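Local coordinates for protein aminodeoxyfutalosine deaminase (Deinococcus radiodurans, PDB 2IMR) that deaminates aminodeoxyfutalosine to futalosine in menaquinone biosynthesis, using one bound zinc ion, and more weakly deaminates adenosine and several related nucleosides, at residues T214-S219 with A265-T270; E273-E278 with V286-E291; T140-G145 with R165-G170; F337-F342 with P376-R381. All coordinates share one frame; numbering follows the deposited sequence.

Contact 1 of 4, residues T214-S219 with A265-T270; sequences TPFTVS and ALYPHT
Thr217 OG1 is held by two partners, Thr214 OG1 at 2.7 Å and His213 ND1, while the other branch of the same side chain, CG2, meets Tyr267 OH at 3.3 Å across the contact. With OG1 set between backbone N and carbonyl carbon (chi1 55°), CG2 is turned to the tyrosine. Thr214 OG1 also accepts from Phe216 N at 3.2 Å, closing an ST turn, and lies over the centre of the Phe216 ring, 3.4 Å above its plane. Thr217, backed by Thr214, probably helps to fix the imidazole of His213, which is predicted to bind the substrate. Tyr267 runs obliquely to both Phe216 and Thr217. Its OH hydrogen-bonds to Ala111 O and sits at the edge of the Phe216 ring, where CE1 is 3.7 Å away. The tyrosine's own edge meets the backbone: Phe216 O lies close to the ring plane, 3.3 Å from Tyr267 CE2, and this buried carbonyl oxygen has no hydrogen-bond donor in the model. An alanine in place of Tyr267 would probably leave Ala111 O without its hydroxyl mate and open a gap beside the Thr217 methyl and the Phe216 ring. The 214-219 loop leaves barrel strand 206-212 and leads into helix 220-233, which Ser219 caps. Phe216 rests on Glu247 and Met250 of helix 245-253 and on Leu271 of helix 271-275, Trp259 meets Tyr267 edge-to-face, and Pro215 packs against Val241 of strand 238-241.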
loop_
_atom_site.group_PDB
_atom_site.type_symbol
_atom_site.label_atom_id
_atom_site.label_comp_id
_atom_site.label_asym_id
_atom_site.label_seq_id
_atom_site.Cartn_x
_atom_site.Cartn_y
_atom_site.Cartn_z
ATOM N N THR A 214 -10.373 9.740 -0.188
ATOM C CA THR A 214 -9.362 10.783 -0.323
ATOM C C THR A 214 -9.797 11.960 0.535
ATOM O O THR A 214 -10.908 11.968 1.069
ATOM C CB THR A 214 -9.242 11.305 -1.770
ATOM O OG1 THR A 214 -10.428 12.036 -2.108
ATOM C CG2 THR A 214 -9.048 10.144 -2.766
ATOM N N PRO A 215 -8.932 12.978 0.671
ATOM C CA PRO A 215 -9.309 14.136 1.486
ATOM C C PRO A 215 -10.357 15.016 0.804
ATOM O O PRO A 215 -10.950 15.881 1.445
ATOM C CB PRO A 215 -7.987 14.888 1.671
ATOM C CG PRO A 215 -6.929 13.833 1.452
ATOM C CD PRO A 215 -7.504 13.032 0.312
ATOM N N PHE A 216 -10.583 14.806 -0.492
ATOM C CA PHE A 216 -11.549 15.629 -1.212
ATOM C C PHE A 216 -12.812 14.916 -1.690
ATOM O O PHE A 216 -13.703 15.555 -2.248
ATOM C CB PHE A 216 -10.865 16.339 -2.388
ATOM C CG PHE A 216 -10.234 15.409 -3.379
ATOM C CD1 PHE A 216 -10.952 14.957 -4.483
ATOM C CD2 PHE A 216 -8.921 14.981 -3.210
ATOM C CE1 PHE A 216 -10.367 14.091 -5.406
ATOM C CE2 PHE A 216 -8.328 14.113 -4.128
ATOM C CZ PHE A 216 -9.054 13.669 -5.228
ATOM N N THR A 217 -12.892 13.601 -1.479
ATOM C CA THR A 217 -14.091 12.860 -1.867
ATOM C C THR A 217 -14.829 12.397 -0.608
ATOM O O THR A 217 -15.783 11.617 -0.675
ATOM C CB THR A 217 -13.756 11.631 -2.746
ATOM O OG1 THR A 217 -12.818 10.793 -2.065
ATOM C CG2 THR A 217 -13.170 12.072 -4.073
ATOM N N VAL A 218 -14.374 12.893 0.539
ATOM C CA VAL A 218 -14.977 12.575 1.835
ATOM C C VAL A 218 -15.063 13.910 2.573
ATOM O O VAL A 218 -14.051 14.583 2.735
ATOM C CB VAL A 218 -14.088 11.598 2.655
ATOM C CG1 VAL A 218 -14.707 11.337 4.036
ATOM C CG2 VAL A 218 -13.936 10.276 1.899
ATOM N N SER A 219 -16.260 14.304 3.000
ATOM C CA SER A 219 -16.412 15.578 3.700
ATOM C C SER A 219 -15.599 15.586 4.994
ATOM O O SER A 219 -15.308 14.531 5.562
ATOM C CB SER A 219 -17.893 15.857 4.013
ATOM O OG SER A 219 -18.392 14.971 5.005
ATOM N N ALA A 265 -22.123 16.987 -10.504
ATOM C CA ALA A 265 -23.124 16.334 -9.671
ATOM C C ALA A 265 -22.540 15.460 -8.559
ATOM O O ALA A 265 -23.230 15.144 -7.594
ATOM C CB ALA A 265 -24.063 15.503 -10.548
ATOM N N LEU A 266 -21.271 15.086 -8.680
ATOM C CA LEU A 266 -20.638 14.224 -7.681
ATOM C C LEU A 266 -20.046 14.945 -6.472
ATOM O O LEU A 266 -19.617 14.296 -5.516
ATOM C CB LEU A 266 -19.527 13.396 -8.333
ATOM C CG LEU A 266 -19.848 12.560 -9.574
ATOM C CD1 LEU A 266 -18.636 11.699 -9.918
ATOM C CD2 LEU A 266 -21.057 11.682 -9.319
ATOM N N TYR A 267 -20.030 16.275 -6.504
ATOM C CA TYR A 267 -19.442 17.051 -5.411
ATOM C C TYR A 267 -20.208 18.322 -5.060
ATOM O O TYR A 267 -21.024 18.805 -5.841
ATOM C CB TYR A 267 -18.041 17.553 -5.793
ATOM C CG TYR A 267 -16.960 16.536 -6.055
ATOM C CD1 TYR A 267 -16.819 15.932 -7.306
ATOM C CD2 TYR A 267 -16.020 16.243 -5.071
ATOM C CE1 TYR A 267 -15.752 15.060 -7.567
ATOM C CE2 TYR A 267 -14.958 15.382 -5.317
ATOM C CZ TYR A 267 -14.827 14.795 -6.563
ATOM O OH TYR A 267 -13.771 13.945 -6.781
ATOM N N PRO A 268 -19.942 18.878 -3.866
ATOM C CA PRO A 268 -20.594 20.121 -3.448
ATOM C C PRO A 268 -20.049 21.143 -4.454
ATOM O O PRO A 268 -19.111 20.840 -5.193
ATOM C CB PRO A 268 -20.032 20.346 -2.049
ATOM C CG PRO A 268 -19.899 18.952 -1.529
ATOM C CD PRO A 268 -19.294 18.218 -2.716
ATOM N N HIS A 269 -20.603 22.349 -4.480
ATOM C CA HIS A 269 -20.162 23.350 -5.443
ATOM C C HIS A 269 -18.746 23.906 -5.261
ATOM O O HIS A 269 -18.154 24.405 -6.216
ATOM C CB HIS A 269 -21.177 24.496 -5.481
ATOM C CG HIS A 269 -22.537 24.077 -5.956
ATOM N ND1 HIS A 269 -22.812 23.802 -7.279
ATOM C CD2 HIS A 269 -23.694 23.878 -5.282
ATOM C CE1 HIS A 269 -24.081 23.455 -7.400
ATOM N NE2 HIS A 269 -24.639 23.493 -6.202
ATOM N N THR A 270 -18.204 23.819 -4.050
ATOM C CA THR A 270 -16.851 24.316 -3.786
ATOM C C THR A 270 -16.075 23.316 -2.940
ATOM O O THR A 270 -16.663 22.565 -2.165
ATOM C CB THR A 270 -16.861 25.650 -3.003
ATOM O OG1 THR A 270 -17.462 25.439 -1.721
ATOM C CG2 THR A 270 -17.639 26.724 -3.765
#

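Contact 2 of 4, residues E273-E278 with V286-E291; sequences EVIGRE and VRYLDE
Arg277 and Tyr288 run side by side in opposite senses, the arginine CD 4.1 Å from Tyr288 CD1, while the guanidinium travels on to Glu291. Arg277 leaves its backbone with CG between N and the carbonyl carbon (chi1 64°), then bends at chi3 (-69°), which turns the guanidinium to Glu291. There Arg277 NH1 donates to Glu291 OE1 at 2.7 Å on its anti side, guanidinium and carboxylate nearly coplanar, and NH2 adds a weak bond to the same oxygen. Arg287, extended from CG to NE, reaches along its own helix to the other oxygen, NE lying 2.9 Å from Glu291 OE2 in a weak bond. The two guanidinium groups stand 71° apart, Arg277 NH2 over one face of Arg287, and the shared carboxylate probably offsets their charges; Arg287 also pairs with Asp282. A water joins Arg277 NH1 to Tyr288 O. Nearer the end of helix 271-275, Ile275 lays CG2 over one face of the Tyr288 ring, 4.1 Å from its centroid, and Ile275 CB is 3.6 Å from Tyr288 CE1. Gly276 then turns the chain out with positive phi. In this outer part of the amidohydrolase barrel, the end of helix 271-275 and the residues just past it pack on helix 285-292, which lies against barrel strand 238-241, through a CH-pi contact and a salt-bridge network of Arg277, Arg287 and Glu291.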
loop_
_atom_site.group_PDB
_atom_site.type_symbol
_atom_site.label_atom_id
_atom_site.label_comp_id
_atom_site.label_asym_id
_atom_site.label_seq_id
_atom_site.Cartn_x
_atom_site.Cartn_y
_atom_site.Cartn_z
ATOM N N GLU A 273 -16.537 23.692 0.783
ATOM C CA GLU A 273 -17.678 23.039 1.407
ATOM C C GLU A 273 -17.335 21.608 1.789
ATOM O O GLU A 273 -17.804 21.103 2.804
ATOM C CB GLU A 273 -18.891 23.075 0.475
ATOM C CG GLU A 273 -19.431 24.486 0.275
ATOM C CD GLU A 273 -20.500 24.565 -0.789
ATOM O OE1 GLU A 273 -21.574 23.950 -0.598
ATOM O OE2 GLU A 273 -20.261 25.240 -1.813
ATOM N N VAL A 274 -16.500 20.963 0.981
ATOM C CA VAL A 274 -16.093 19.597 1.269
ATOM C C VAL A 274 -15.182 19.518 2.486
ATOM O O VAL A 274 -15.413 18.705 3.381
ATOM C CB VAL A 274 -15.337 18.966 0.077
ATOM C CG1 VAL A 274 -14.882 17.553 0.440
ATOM C CG2 VAL A 274 -16.228 18.945 -1.150
ATOM N N ILE A 275 -14.156 20.369 2.531
ATOM C CA ILE A 275 -13.193 20.331 3.629
ATOM C C ILE A 275 -13.479 21.202 4.847
ATOM O O ILE A 275 -12.764 21.121 5.853
ATOM C CB ILE A 275 -11.768 20.631 3.107
ATOM C CG1 ILE A 275 -11.697 22.038 2.514
ATOM C CG2 ILE A 275 -11.396 19.607 2.044
ATOM C CD1 ILE A 275 -10.292 22.455 2.099
ATOM N N GLY A 276 -14.517 22.028 4.764
ATOM C CA GLY A 276 -14.892 22.854 5.900
ATOM C C GLY A 276 -14.014 24.054 6.192
ATOM O O GLY A 276 -14.062 24.610 7.293
ATOM N N ARG A 277 -13.211 24.453 5.216
ATOM C CA ARG A 277 -12.333 25.610 5.370
ATOM C C ARG A 277 -11.966 26.084 3.976
ATOM O O ARG A 277 -12.107 25.339 3.008
ATOM C CB ARG A 277 -11.069 25.237 6.151
ATOM C CG ARG A 277 -10.179 24.218 5.455
ATOM C CD ARG A 277 -9.049 23.754 6.369
ATOM N NE ARG A 277 -8.064 24.804 6.620
ATOM C CZ ARG A 277 -7.006 24.658 7.415
ATOM N NH1 ARG A 277 -6.797 23.508 8.042
ATOM N NH2 ARG A 277 -6.145 25.655 7.568
ATOM N N GLU A 278 -11.489 27.318 3.871
ATOM C CA GLU A 278 -11.122 27.878 2.581
ATOM C C GLU A 278 -9.742 27.442 2.101
ATOM O O GLU A 278 -8.790 27.399 2.879
ATOM C CB GLU A 278 -11.155 29.409 2.648
ATOM C CG GLU A 278 -12.525 30.006 2.900
ATOM C CD GLU A 278 -13.488 29.740 1.759
ATOM O OE1 GLU A 278 -13.107 29.972 0.597
ATOM O OE2 GLU A 278 -14.626 29.306 2.022
ATOM N N VAL A 286 -2.262 17.336 3.319
ATOM C CA VAL A 286 -1.682 16.768 4.532
ATOM C C VAL A 286 -1.905 17.691 5.729
ATOM O O VAL A 286 -2.286 17.235 6.812
ATOM C CB VAL A 286 -0.174 16.499 4.351
ATOM C CG1 VAL A 286 0.405 15.897 5.625
ATOM C CG2 VAL A 286 0.037 15.539 3.169
ATOM N N ARG A 287 -1.670 18.984 5.542
ATOM C CA ARG A 287 -1.873 19.934 6.632
ATOM C C ARG A 287 -3.351 19.909 7.013
ATOM O O ARG A 287 -3.703 19.957 8.187
ATOM C CB ARG A 287 -1.466 21.343 6.211
ATOM C CG ARG A 287 -1.538 22.338 7.354
ATOM C CD ARG A 287 -1.282 23.763 6.899
ATOM N NE ARG A 287 -1.705 24.699 7.935
ATOM C CZ ARG A 287 -2.187 25.914 7.702
ATOM N NH1 ARG A 287 -2.307 26.359 6.459
ATOM N NH2 ARG A 287 -2.574 26.676 8.717
ATOM N N TYR A 288 -4.212 19.830 6.006
ATOM C CA TYR A 288 -5.649 19.757 6.233
ATOM C C TYR A 288 -5.989 18.609 7.187
ATOM O O TYR A 288 -6.665 18.807 8.195
ATOM C CB TYR A 288 -6.376 19.554 4.900
ATOM C CG TYR A 288 -7.768 18.981 5.035
ATOM C CD1 TYR A 288 -8.760 19.662 5.741
ATOM C CD2 TYR A 288 -8.093 17.749 4.454
ATOM C CE1 TYR A 288 -10.042 19.133 5.871
ATOM C CE2 TYR A 288 -9.367 17.210 4.577
ATOM C CZ TYR A 288 -10.338 17.907 5.288
ATOM O OH TYR A 288 -11.601 17.379 5.415
ATOM N N LEU A 289 -5.522 17.403 6.870
ATOM C CA LEU A 289 -5.797 16.239 7.714
ATOM C C LEU A 289 -5.181 16.364 9.100
ATOM O O LEU A 289 -5.768 15.949 10.097
ATOM C CB LEU A 289 -5.268 14.962 7.058
ATOM C CG LEU A 289 -5.977 14.508 5.784
ATOM C CD1 LEU A 289 -5.249 13.295 5.195
ATOM C CD2 LEU A 289 -7.425 14.172 6.110
ATOM N N ASP A 290 -3.981 16.927 9.155
ATOM C CA ASP A 290 -3.288 17.085 10.422
ATOM C C ASP A 290 -4.060 18.022 11.351
ATOM O O ASP A 290 -4.294 17.694 12.517
ATOM C CB ASP A 290 -1.876 17.617 10.172
ATOM C CG ASP A 290 -0.992 17.530 11.404
ATOM O OD1 ASP A 290 -1.106 16.534 12.157
ATOM O OD2 ASP A 290 -0.173 18.446 11.611
ATOM N N GLU A 291 -4.471 19.175 10.834
ATOM C CA GLU A 291 -5.207 20.136 11.652
ATOM C C GLU A 291 -6.630 19.677 11.933
ATOM O O GLU A 291 -7.254 20.126 12.897
ATOM C CB GLU A 291 -5.217 21.511 10.985
ATOM C CG GLU A 291 -3.825 22.008 10.643
ATOM C CD GLU A 291 -3.782 23.480 10.312
ATOM O OE1 GLU A 291 -4.780 24.010 9.777
ATOM O OE2 GLU A 291 -2.736 24.109 10.574
HETATM O O HOH W 1 -8.415 21.156 8.716
#

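Contact 3 of 4, residues T140-G145 with R165-G170; sequences TLTRLG and REDLSG
Thr142 and Asp167 meet roughly perpendicular, the hydroxyl of one directed at the carboxylate of the other. Thr142 OG1 donates to Asp167 OD2 at 2.6 Å, arriving on the anti side and 31° out of the carboxylate plane. The syn side is taken by Arg165, whose guanidinium lies side-on: NE bonds to Asp167 OD1 at 2.8 Å and NH2 to Asp167 OD2 at 2.7 Å, both bonds fairly straight. Asp167 OD2 therefore has two donors, one on each side of its C-O bond. The arginine gets there by folding back at chi2 and chi3, and Asp167 turns CG between its backbone N and carbonyl carbon (chi1 60°). Asp139 and Gln135 of helix 130-143 also bind the guanidinium. A lysine in place of Asp167 would probably set its charge against Arg165, break the two-nitrogen grip, and deprive Thr142 OG1 of its short bond across the contact. A water donates to Thr142 OG1 and Asp167 O, a second bridge. Alongside, Leu141 CD1 meets Leu168 CD2 at 4.3 Å, the apolar side of the contact. Helix 130-143 ends in a Schellman motif at Gly145, and residues 165-168 make a type I beta turn before strand 170-176. The contact thus ties the C-terminal end of one outer helix to the turn leading into the next-but-one strand, within the successive beta-alpha units of a TIM barrel.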
loop_
_atom_site.group_PDB
_atom_site.type_symbol
_atom_site.label_atom_id
_atom_site.label_comp_id
_atom_site.label_asym_id
_atom_site.label_seq_id
_atom_site.Cartn_x
_atom_site.Cartn_y
_atom_site.Cartn_z
ATOM N N THR A 140 -4.469 -14.923 -7.569
ATOM C CA THR A 140 -3.183 -14.466 -8.088
ATOM C C THR A 140 -2.216 -14.144 -6.944
ATOM O O THR A 140 -1.044 -14.523 -6.980
ATOM C CB THR A 140 -3.368 -13.222 -8.983
ATOM O OG1 THR A 140 -4.171 -13.571 -10.120
ATOM C CG2 THR A 140 -2.020 -12.699 -9.468
ATOM N N LEU A 141 -2.711 -13.452 -5.924
ATOM C CA LEU A 141 -1.877 -13.107 -4.780
ATOM C C LEU A 141 -1.319 -14.364 -4.120
ATOM O O LEU A 141 -0.154 -14.409 -3.727
ATOM C CB LEU A 141 -2.686 -12.309 -3.756
ATOM C CG LEU A 141 -3.052 -10.875 -4.146
ATOM C CD1 LEU A 141 -4.035 -10.295 -3.135
ATOM C CD2 LEU A 141 -1.787 -10.035 -4.217
ATOM N N THR A 142 -2.159 -15.385 -3.991
ATOM C CA THR A 142 -1.723 -16.632 -3.374
ATOM C C THR A 142 -0.676 -17.336 -4.227
ATOM O O THR A 142 0.311 -17.855 -3.702
ATOM C CB THR A 142 -2.912 -17.571 -3.131
ATOM O OG1 THR A 142 -3.833 -16.935 -2.237
ATOM C CG2 THR A 142 -2.442 -18.889 -2.508
ATOM N N ARG A 143 -0.876 -17.348 -5.540
ATOM C CA ARG A 143 0.089 -17.989 -6.426
ATOM C C ARG A 143 1.425 -17.253 -6.387
ATOM O O ARG A 143 2.479 -17.853 -6.601
ATOM C CB ARG A 143 -0.437 -18.045 -7.867
ATOM C CG ARG A 143 -1.591 -19.018 -8.073
ATOM C CD ARG A 143 -1.717 -19.430 -9.543
ATOM N NE ARG A 143 -2.022 -18.302 -10.416
ATOM C CZ ARG A 143 -3.230 -17.764 -10.548
ATOM N NH1 ARG A 143 -4.255 -18.256 -9.869
ATOM N NH2 ARG A 143 -3.409 -16.725 -11.350
ATOM N N LEU A 144 1.376 -15.955 -6.100
ATOM C CA LEU A 144 2.577 -15.126 -6.029
ATOM C C LEU A 144 3.376 -15.260 -4.730
ATOM O O LEU A 144 4.378 -14.564 -4.547
ATOM C CB LEU A 144 2.211 -13.653 -6.242
ATOM C CG LEU A 144 1.936 -13.252 -7.692
ATOM C CD1 LEU A 144 1.323 -11.859 -7.753
ATOM C CD2 LEU A 144 3.248 -13.302 -8.470
ATOM N N GLY A 145 2.936 -16.127 -3.824
ATOM C CA GLY A 145 3.674 -16.304 -2.584
ATOM C C GLY A 145 2.857 -16.181 -1.311
ATOM O O GLY A 145 3.354 -16.449 -0.210
ATOM N N ARG A 165 -11.857 -15.935 2.720
ATOM C CA ARG A 165 -10.707 -16.574 2.083
ATOM C C ARG A 165 -9.685 -16.998 3.134
ATOM O O ARG A 165 -8.987 -16.166 3.712
ATOM C CB ARG A 165 -10.048 -15.617 1.086
ATOM C CG ARG A 165 -10.883 -15.309 -0.157
ATOM C CD ARG A 165 -10.848 -16.438 -1.180
ATOM N NE ARG A 165 -9.490 -16.699 -1.651
ATOM C CZ ARG A 165 -9.135 -16.742 -2.931
ATOM N NH1 ARG A 165 -10.039 -16.540 -3.882
ATOM N NH2 ARG A 165 -7.873 -16.989 -3.262
ATOM N N GLU A 166 -9.592 -18.300 3.373
ATOM C CA GLU A 166 -8.660 -18.829 4.361
ATOM C C GLU A 166 -7.200 -18.689 3.937
ATOM O O GLU A 166 -6.296 -18.781 4.767
ATOM C CB GLU A 166 -8.976 -20.304 4.628
ATOM C CG GLU A 166 -10.377 -20.547 5.167
ATOM C CD GLU A 166 -10.664 -22.019 5.396
ATOM O OE1 GLU A 166 -9.936 -22.649 6.193
ATOM O OE2 GLU A 166 -11.614 -22.547 4.777
ATOM N N ASP A 167 -6.971 -18.445 2.650
ATOM C CA ASP A 167 -5.614 -18.327 2.125
ATOM C C ASP A 167 -5.019 -16.919 2.150
ATOM O O ASP A 167 -3.816 -16.749 1.935
ATOM C CB ASP A 167 -5.568 -18.883 0.697
ATOM C CG ASP A 167 -6.495 -18.147 -0.249
ATOM O OD1 ASP A 167 -7.642 -17.851 0.149
ATOM O OD2 ASP A 167 -6.084 -17.874 -1.396
ATOM N N LEU A 168 -5.853 -15.917 2.413
ATOM C CA LEU A 168 -5.390 -14.529 2.463
ATOM C C LEU A 168 -4.963 -14.096 3.861
ATOM O O LEU A 168 -5.444 -14.627 4.864
ATOM C CB LEU A 168 -6.493 -13.572 1.998
ATOM C CG LEU A 168 -6.898 -13.507 0.525
ATOM C CD1 LEU A 168 -8.086 -12.552 0.384
ATOM C CD2 LEU A 168 -5.724 -13.028 -0.319
ATOM N N SER A 169 -4.060 -13.123 3.921
ATOM C CA SER A 169 -3.611 -12.582 5.196
ATOM C C SER A 169 -3.349 -11.091 4.993
ATOM O O SER A 169 -2.950 -10.662 3.908
ATOM C CB SER A 169 -2.343 -13.292 5.690
ATOM O OG SER A 169 -1.183 -12.822 5.035
ATOM N N GLY A 170 -3.597 -10.302 6.031
ATOM C CA GLY A 170 -3.390 -8.869 5.928
ATOM C C GLY A 170 -4.598 -8.098 6.419
ATOM O O GLY A 170 -5.199 -8.455 7.434
HETATM O O HOH W 2 -2.632 -15.090 -0.071
#

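Contact 4 of 4, residues F337-F342 with P376-R381; sequences FDWPAF and PGLDPR
The two segments come nearest at Pro340 and Leu378, whose CA atoms are 6.6 Å apart where the first turn of helix 339-344 faces the loop ahead of helix 380-395. Leu378 carries the contact, chiefly through CD2. This methyl sits over one face of the Trp339 indole, displaced from the middle toward the five-membered ring: it is 3.7 Å from that ring's centroid and only 15° off the normal, a CH-pi contact, with Trp339 CG closest at 3.6 Å. The leucine comes end-on, roughly square to the tryptophan side chain, and so presents its tip to the broad side of the indole. Trp339 carries CG anti to the backbone N (chi1 -161°), and Leu378 does likewise (chi1 -167°), which extends each side chain toward the other. The second leucine methyl, CD1, is 4.5 Å from Pro340 CA. This is the outer layer of the amidohydrolase TIM barrel: Trp339 touches Thr324, Val349 and Leu351 of the neighbouring strands 322-324 and 349-351, and also Val382, Leu383 and Ala386 of helix 380-395, and Leu378 packs on Leu383 too. Asp338, the N-cap of helix 339-344, takes Ala341 N on OD1 at 3.1 Å, met from above the carboxylate plane. Ahead of helix 380-395, Asp379 OD1 receives Arg381 NE on its syn lone pair at 3.1 Å, the oxygen lying close to the guanidinium plane.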
loop_
_atom_site.group_PDB
_atom_site.type_symbol
_atom_site.label_atom_id
_atom_site.label_comp_id
_atom_site.label_asym_id
_atom_site.label_seq_id
_atom_site.Cartn_x
_atom_site.Cartn_y
_atom_site.Cartn_z
ATOM N N PHE A 337 7.190 9.688 -5.909
ATOM C CA PHE A 337 7.230 9.680 -4.445
ATOM C C PHE A 337 8.672 9.955 -4.019
ATOM O O PHE A 337 9.595 9.305 -4.503
ATOM C CB PHE A 337 6.791 8.300 -3.937
ATOM C CG PHE A 337 6.954 8.098 -2.455
ATOM C CD1 PHE A 337 6.152 8.784 -1.547
ATOM C CD2 PHE A 337 7.888 7.182 -1.966
ATOM C CE1 PHE A 337 6.270 8.561 -0.180
ATOM C CE2 PHE A 337 8.015 6.951 -0.601
ATOM C CZ PHE A 337 7.202 7.642 0.299
ATOM N N ASP A 338 8.865 10.910 -3.116
ATOM C CA ASP A 338 10.213 11.241 -2.658
ATOM C C ASP A 338 10.627 10.288 -1.540
ATOM O O ASP A 338 10.626 10.654 -0.368
ATOM C CB ASP A 338 10.262 12.686 -2.148
ATOM C CG ASP A 338 11.680 13.224 -2.066
ATOM O OD1 ASP A 338 12.616 12.405 -1.964
ATOM O OD2 ASP A 338 11.855 14.457 -2.098
ATOM N N TRP A 339 10.980 9.059 -1.898
ATOM C CA TRP A 339 11.361 8.084 -0.887
ATOM C C TRP A 339 12.544 8.562 -0.041
ATOM O O TRP A 339 12.508 8.479 1.187
ATOM C CB TRP A 339 11.701 6.738 -1.538
ATOM C CG TRP A 339 11.660 5.577 -0.582
ATOM C CD1 TRP A 339 12.096 5.559 0.714
ATOM C CD2 TRP A 339 11.201 4.251 -0.868
ATOM N NE1 TRP A 339 11.942 4.303 1.249
ATOM C CE2 TRP A 339 11.395 3.481 0.300
ATOM C CE3 TRP A 339 10.649 3.638 -2.001
ATOM C CZ2 TRP A 339 11.054 2.127 0.369
ATOM C CZ3 TRP A 339 10.310 2.291 -1.936
ATOM C CH2 TRP A 339 10.514 1.550 -0.756
ATOM N N PRO A 340 13.610 9.065 -0.680
ATOM C CA PRO A 340 14.733 9.515 0.154
ATOM C C PRO A 340 14.356 10.543 1.222
ATOM O O PRO A 340 14.879 10.500 2.341
ATOM C CB PRO A 340 15.750 10.043 -0.864
ATOM C CG PRO A 340 14.955 10.259 -2.120
ATOM C CD PRO A 340 13.937 9.160 -2.111
ATOM N N ALA A 341 13.439 11.450 0.891
ATOM C CA ALA A 341 13.002 12.470 1.842
ATOM C C ALA A 341 12.235 11.832 3.002
ATOM O O ALA A 341 12.430 12.193 4.162
ATOM C CB ALA A 341 12.132 13.507 1.136
ATOM N N PHE A 342 11.361 10.880 2.686
ATOM C CA PHE A 342 10.584 10.199 3.713
ATOM C C PHE A 342 11.482 9.324 4.587
ATOM O O PHE A 342 11.301 9.250 5.805
ATOM C CB PHE A 342 9.483 9.353 3.067
ATOM C CG PHE A 342 8.230 10.129 2.748
ATOM C CD1 PHE A 342 7.179 10.181 3.660
ATOM C CD2 PHE A 342 8.106 10.817 1.546
ATOM C CE1 PHE A 342 6.016 10.912 3.378
ATOM C CE2 PHE A 342 6.951 11.550 1.252
ATOM C CZ PHE A 342 5.905 11.596 2.171
ATOM N N PRO A 376 18.233 5.867 -7.597
ATOM C CA PRO A 376 19.619 5.415 -7.754
ATOM C C PRO A 376 20.502 5.579 -6.520
ATOM O O PRO A 376 21.379 4.758 -6.270
ATOM C CB PRO A 376 20.116 6.234 -8.944
ATOM C CG PRO A 376 19.315 7.498 -8.844
ATOM C CD PRO A 376 17.933 6.967 -8.529
ATOM N N GLY A 377 20.270 6.634 -5.745
ATOM C CA GLY A 377 21.084 6.854 -4.560
ATOM C C GLY A 377 20.577 6.149 -3.317
ATOM O O GLY A 377 21.273 6.086 -2.300
ATOM N N LEU A 378 19.366 5.608 -3.393
ATOM C CA LEU A 378 18.769 4.922 -2.255
ATOM C C LEU A 378 19.304 3.500 -2.095
ATOM O O LEU A 378 19.357 2.727 -3.053
ATOM C CB LEU A 378 17.249 4.894 -2.418
ATOM C CG LEU A 378 16.417 4.487 -1.200
ATOM C CD1 LEU A 378 16.661 5.473 -0.065
ATOM C CD2 LEU A 378 14.944 4.467 -1.578
ATOM N N ASP A 379 19.704 3.158 -0.876
ATOM C CA ASP A 379 20.231 1.830 -0.588
ATOM C C ASP A 379 19.186 0.751 -0.886
ATOM O O ASP A 379 18.110 0.745 -0.297
ATOM C CB ASP A 379 20.653 1.753 0.876
ATOM C CG ASP A 379 21.146 0.380 1.266
ATOM O OD1 ASP A 379 22.035 -0.156 0.570
ATOM O OD2 ASP A 379 20.648 -0.160 2.274
ATOM N N PRO A 380 19.496 -0.170 -1.813
ATOM C CA PRO A 380 18.599 -1.264 -2.205
ATOM C C PRO A 380 18.044 -2.051 -1.023
ATOM O O PRO A 380 16.943 -2.598 -1.091
ATOM C CB PRO A 380 19.483 -2.118 -3.105
ATOM C CG PRO A 380 20.328 -1.084 -3.784
ATOM C CD PRO A 380 20.724 -0.191 -2.628
ATOM N N ARG A 381 18.814 -2.113 0.058
ATOM C CA ARG A 381 18.386 -2.830 1.251
ATOM C C ARG A 381 17.115 -2.203 1.819
ATOM O O ARG A 381 16.268 -2.892 2.391
ATOM C CB ARG A 381 19.507 -2.821 2.297
ATOM C CG ARG A 381 20.691 -3.706 1.911
ATOM C CD ARG A 381 21.866 -3.594 2.874
ATOM N NE ARG A 381 22.671 -2.405 2.615
ATOM C CZ ARG A 381 23.908 -2.225 3.071
ATOM N NH1 ARG A 381 24.490 -3.160 3.813
ATOM N NH2 ARG A 381 24.566 -1.112 2.777
#

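Contacts 1 and 2 form one continuous patch, their centres 12 Å apart: Pro268 CD touches Val274 CG2 at 3.5 Å, and Pro215 O lies 3.8 Å from Tyr288 CE2. Contact 1 is the nearer to chemistry, with Thr217's side chain about 11 Å from the bound zinc ion and Phe216's about 7 Å from that of Glu243, the probable proton donor. In contact 2, the Tyr288 side chain stays about 12 Å from that of the zinc ligand His240. Contact 3 lies on the opposite side of the chain's centre from contact 2, 37 Å between centres, yet the Leu141 side chain is still about 13 Å from the zinc. Contact 4 lies away from the annotated sites; its nearest atoms are about 7 Å from contact 2.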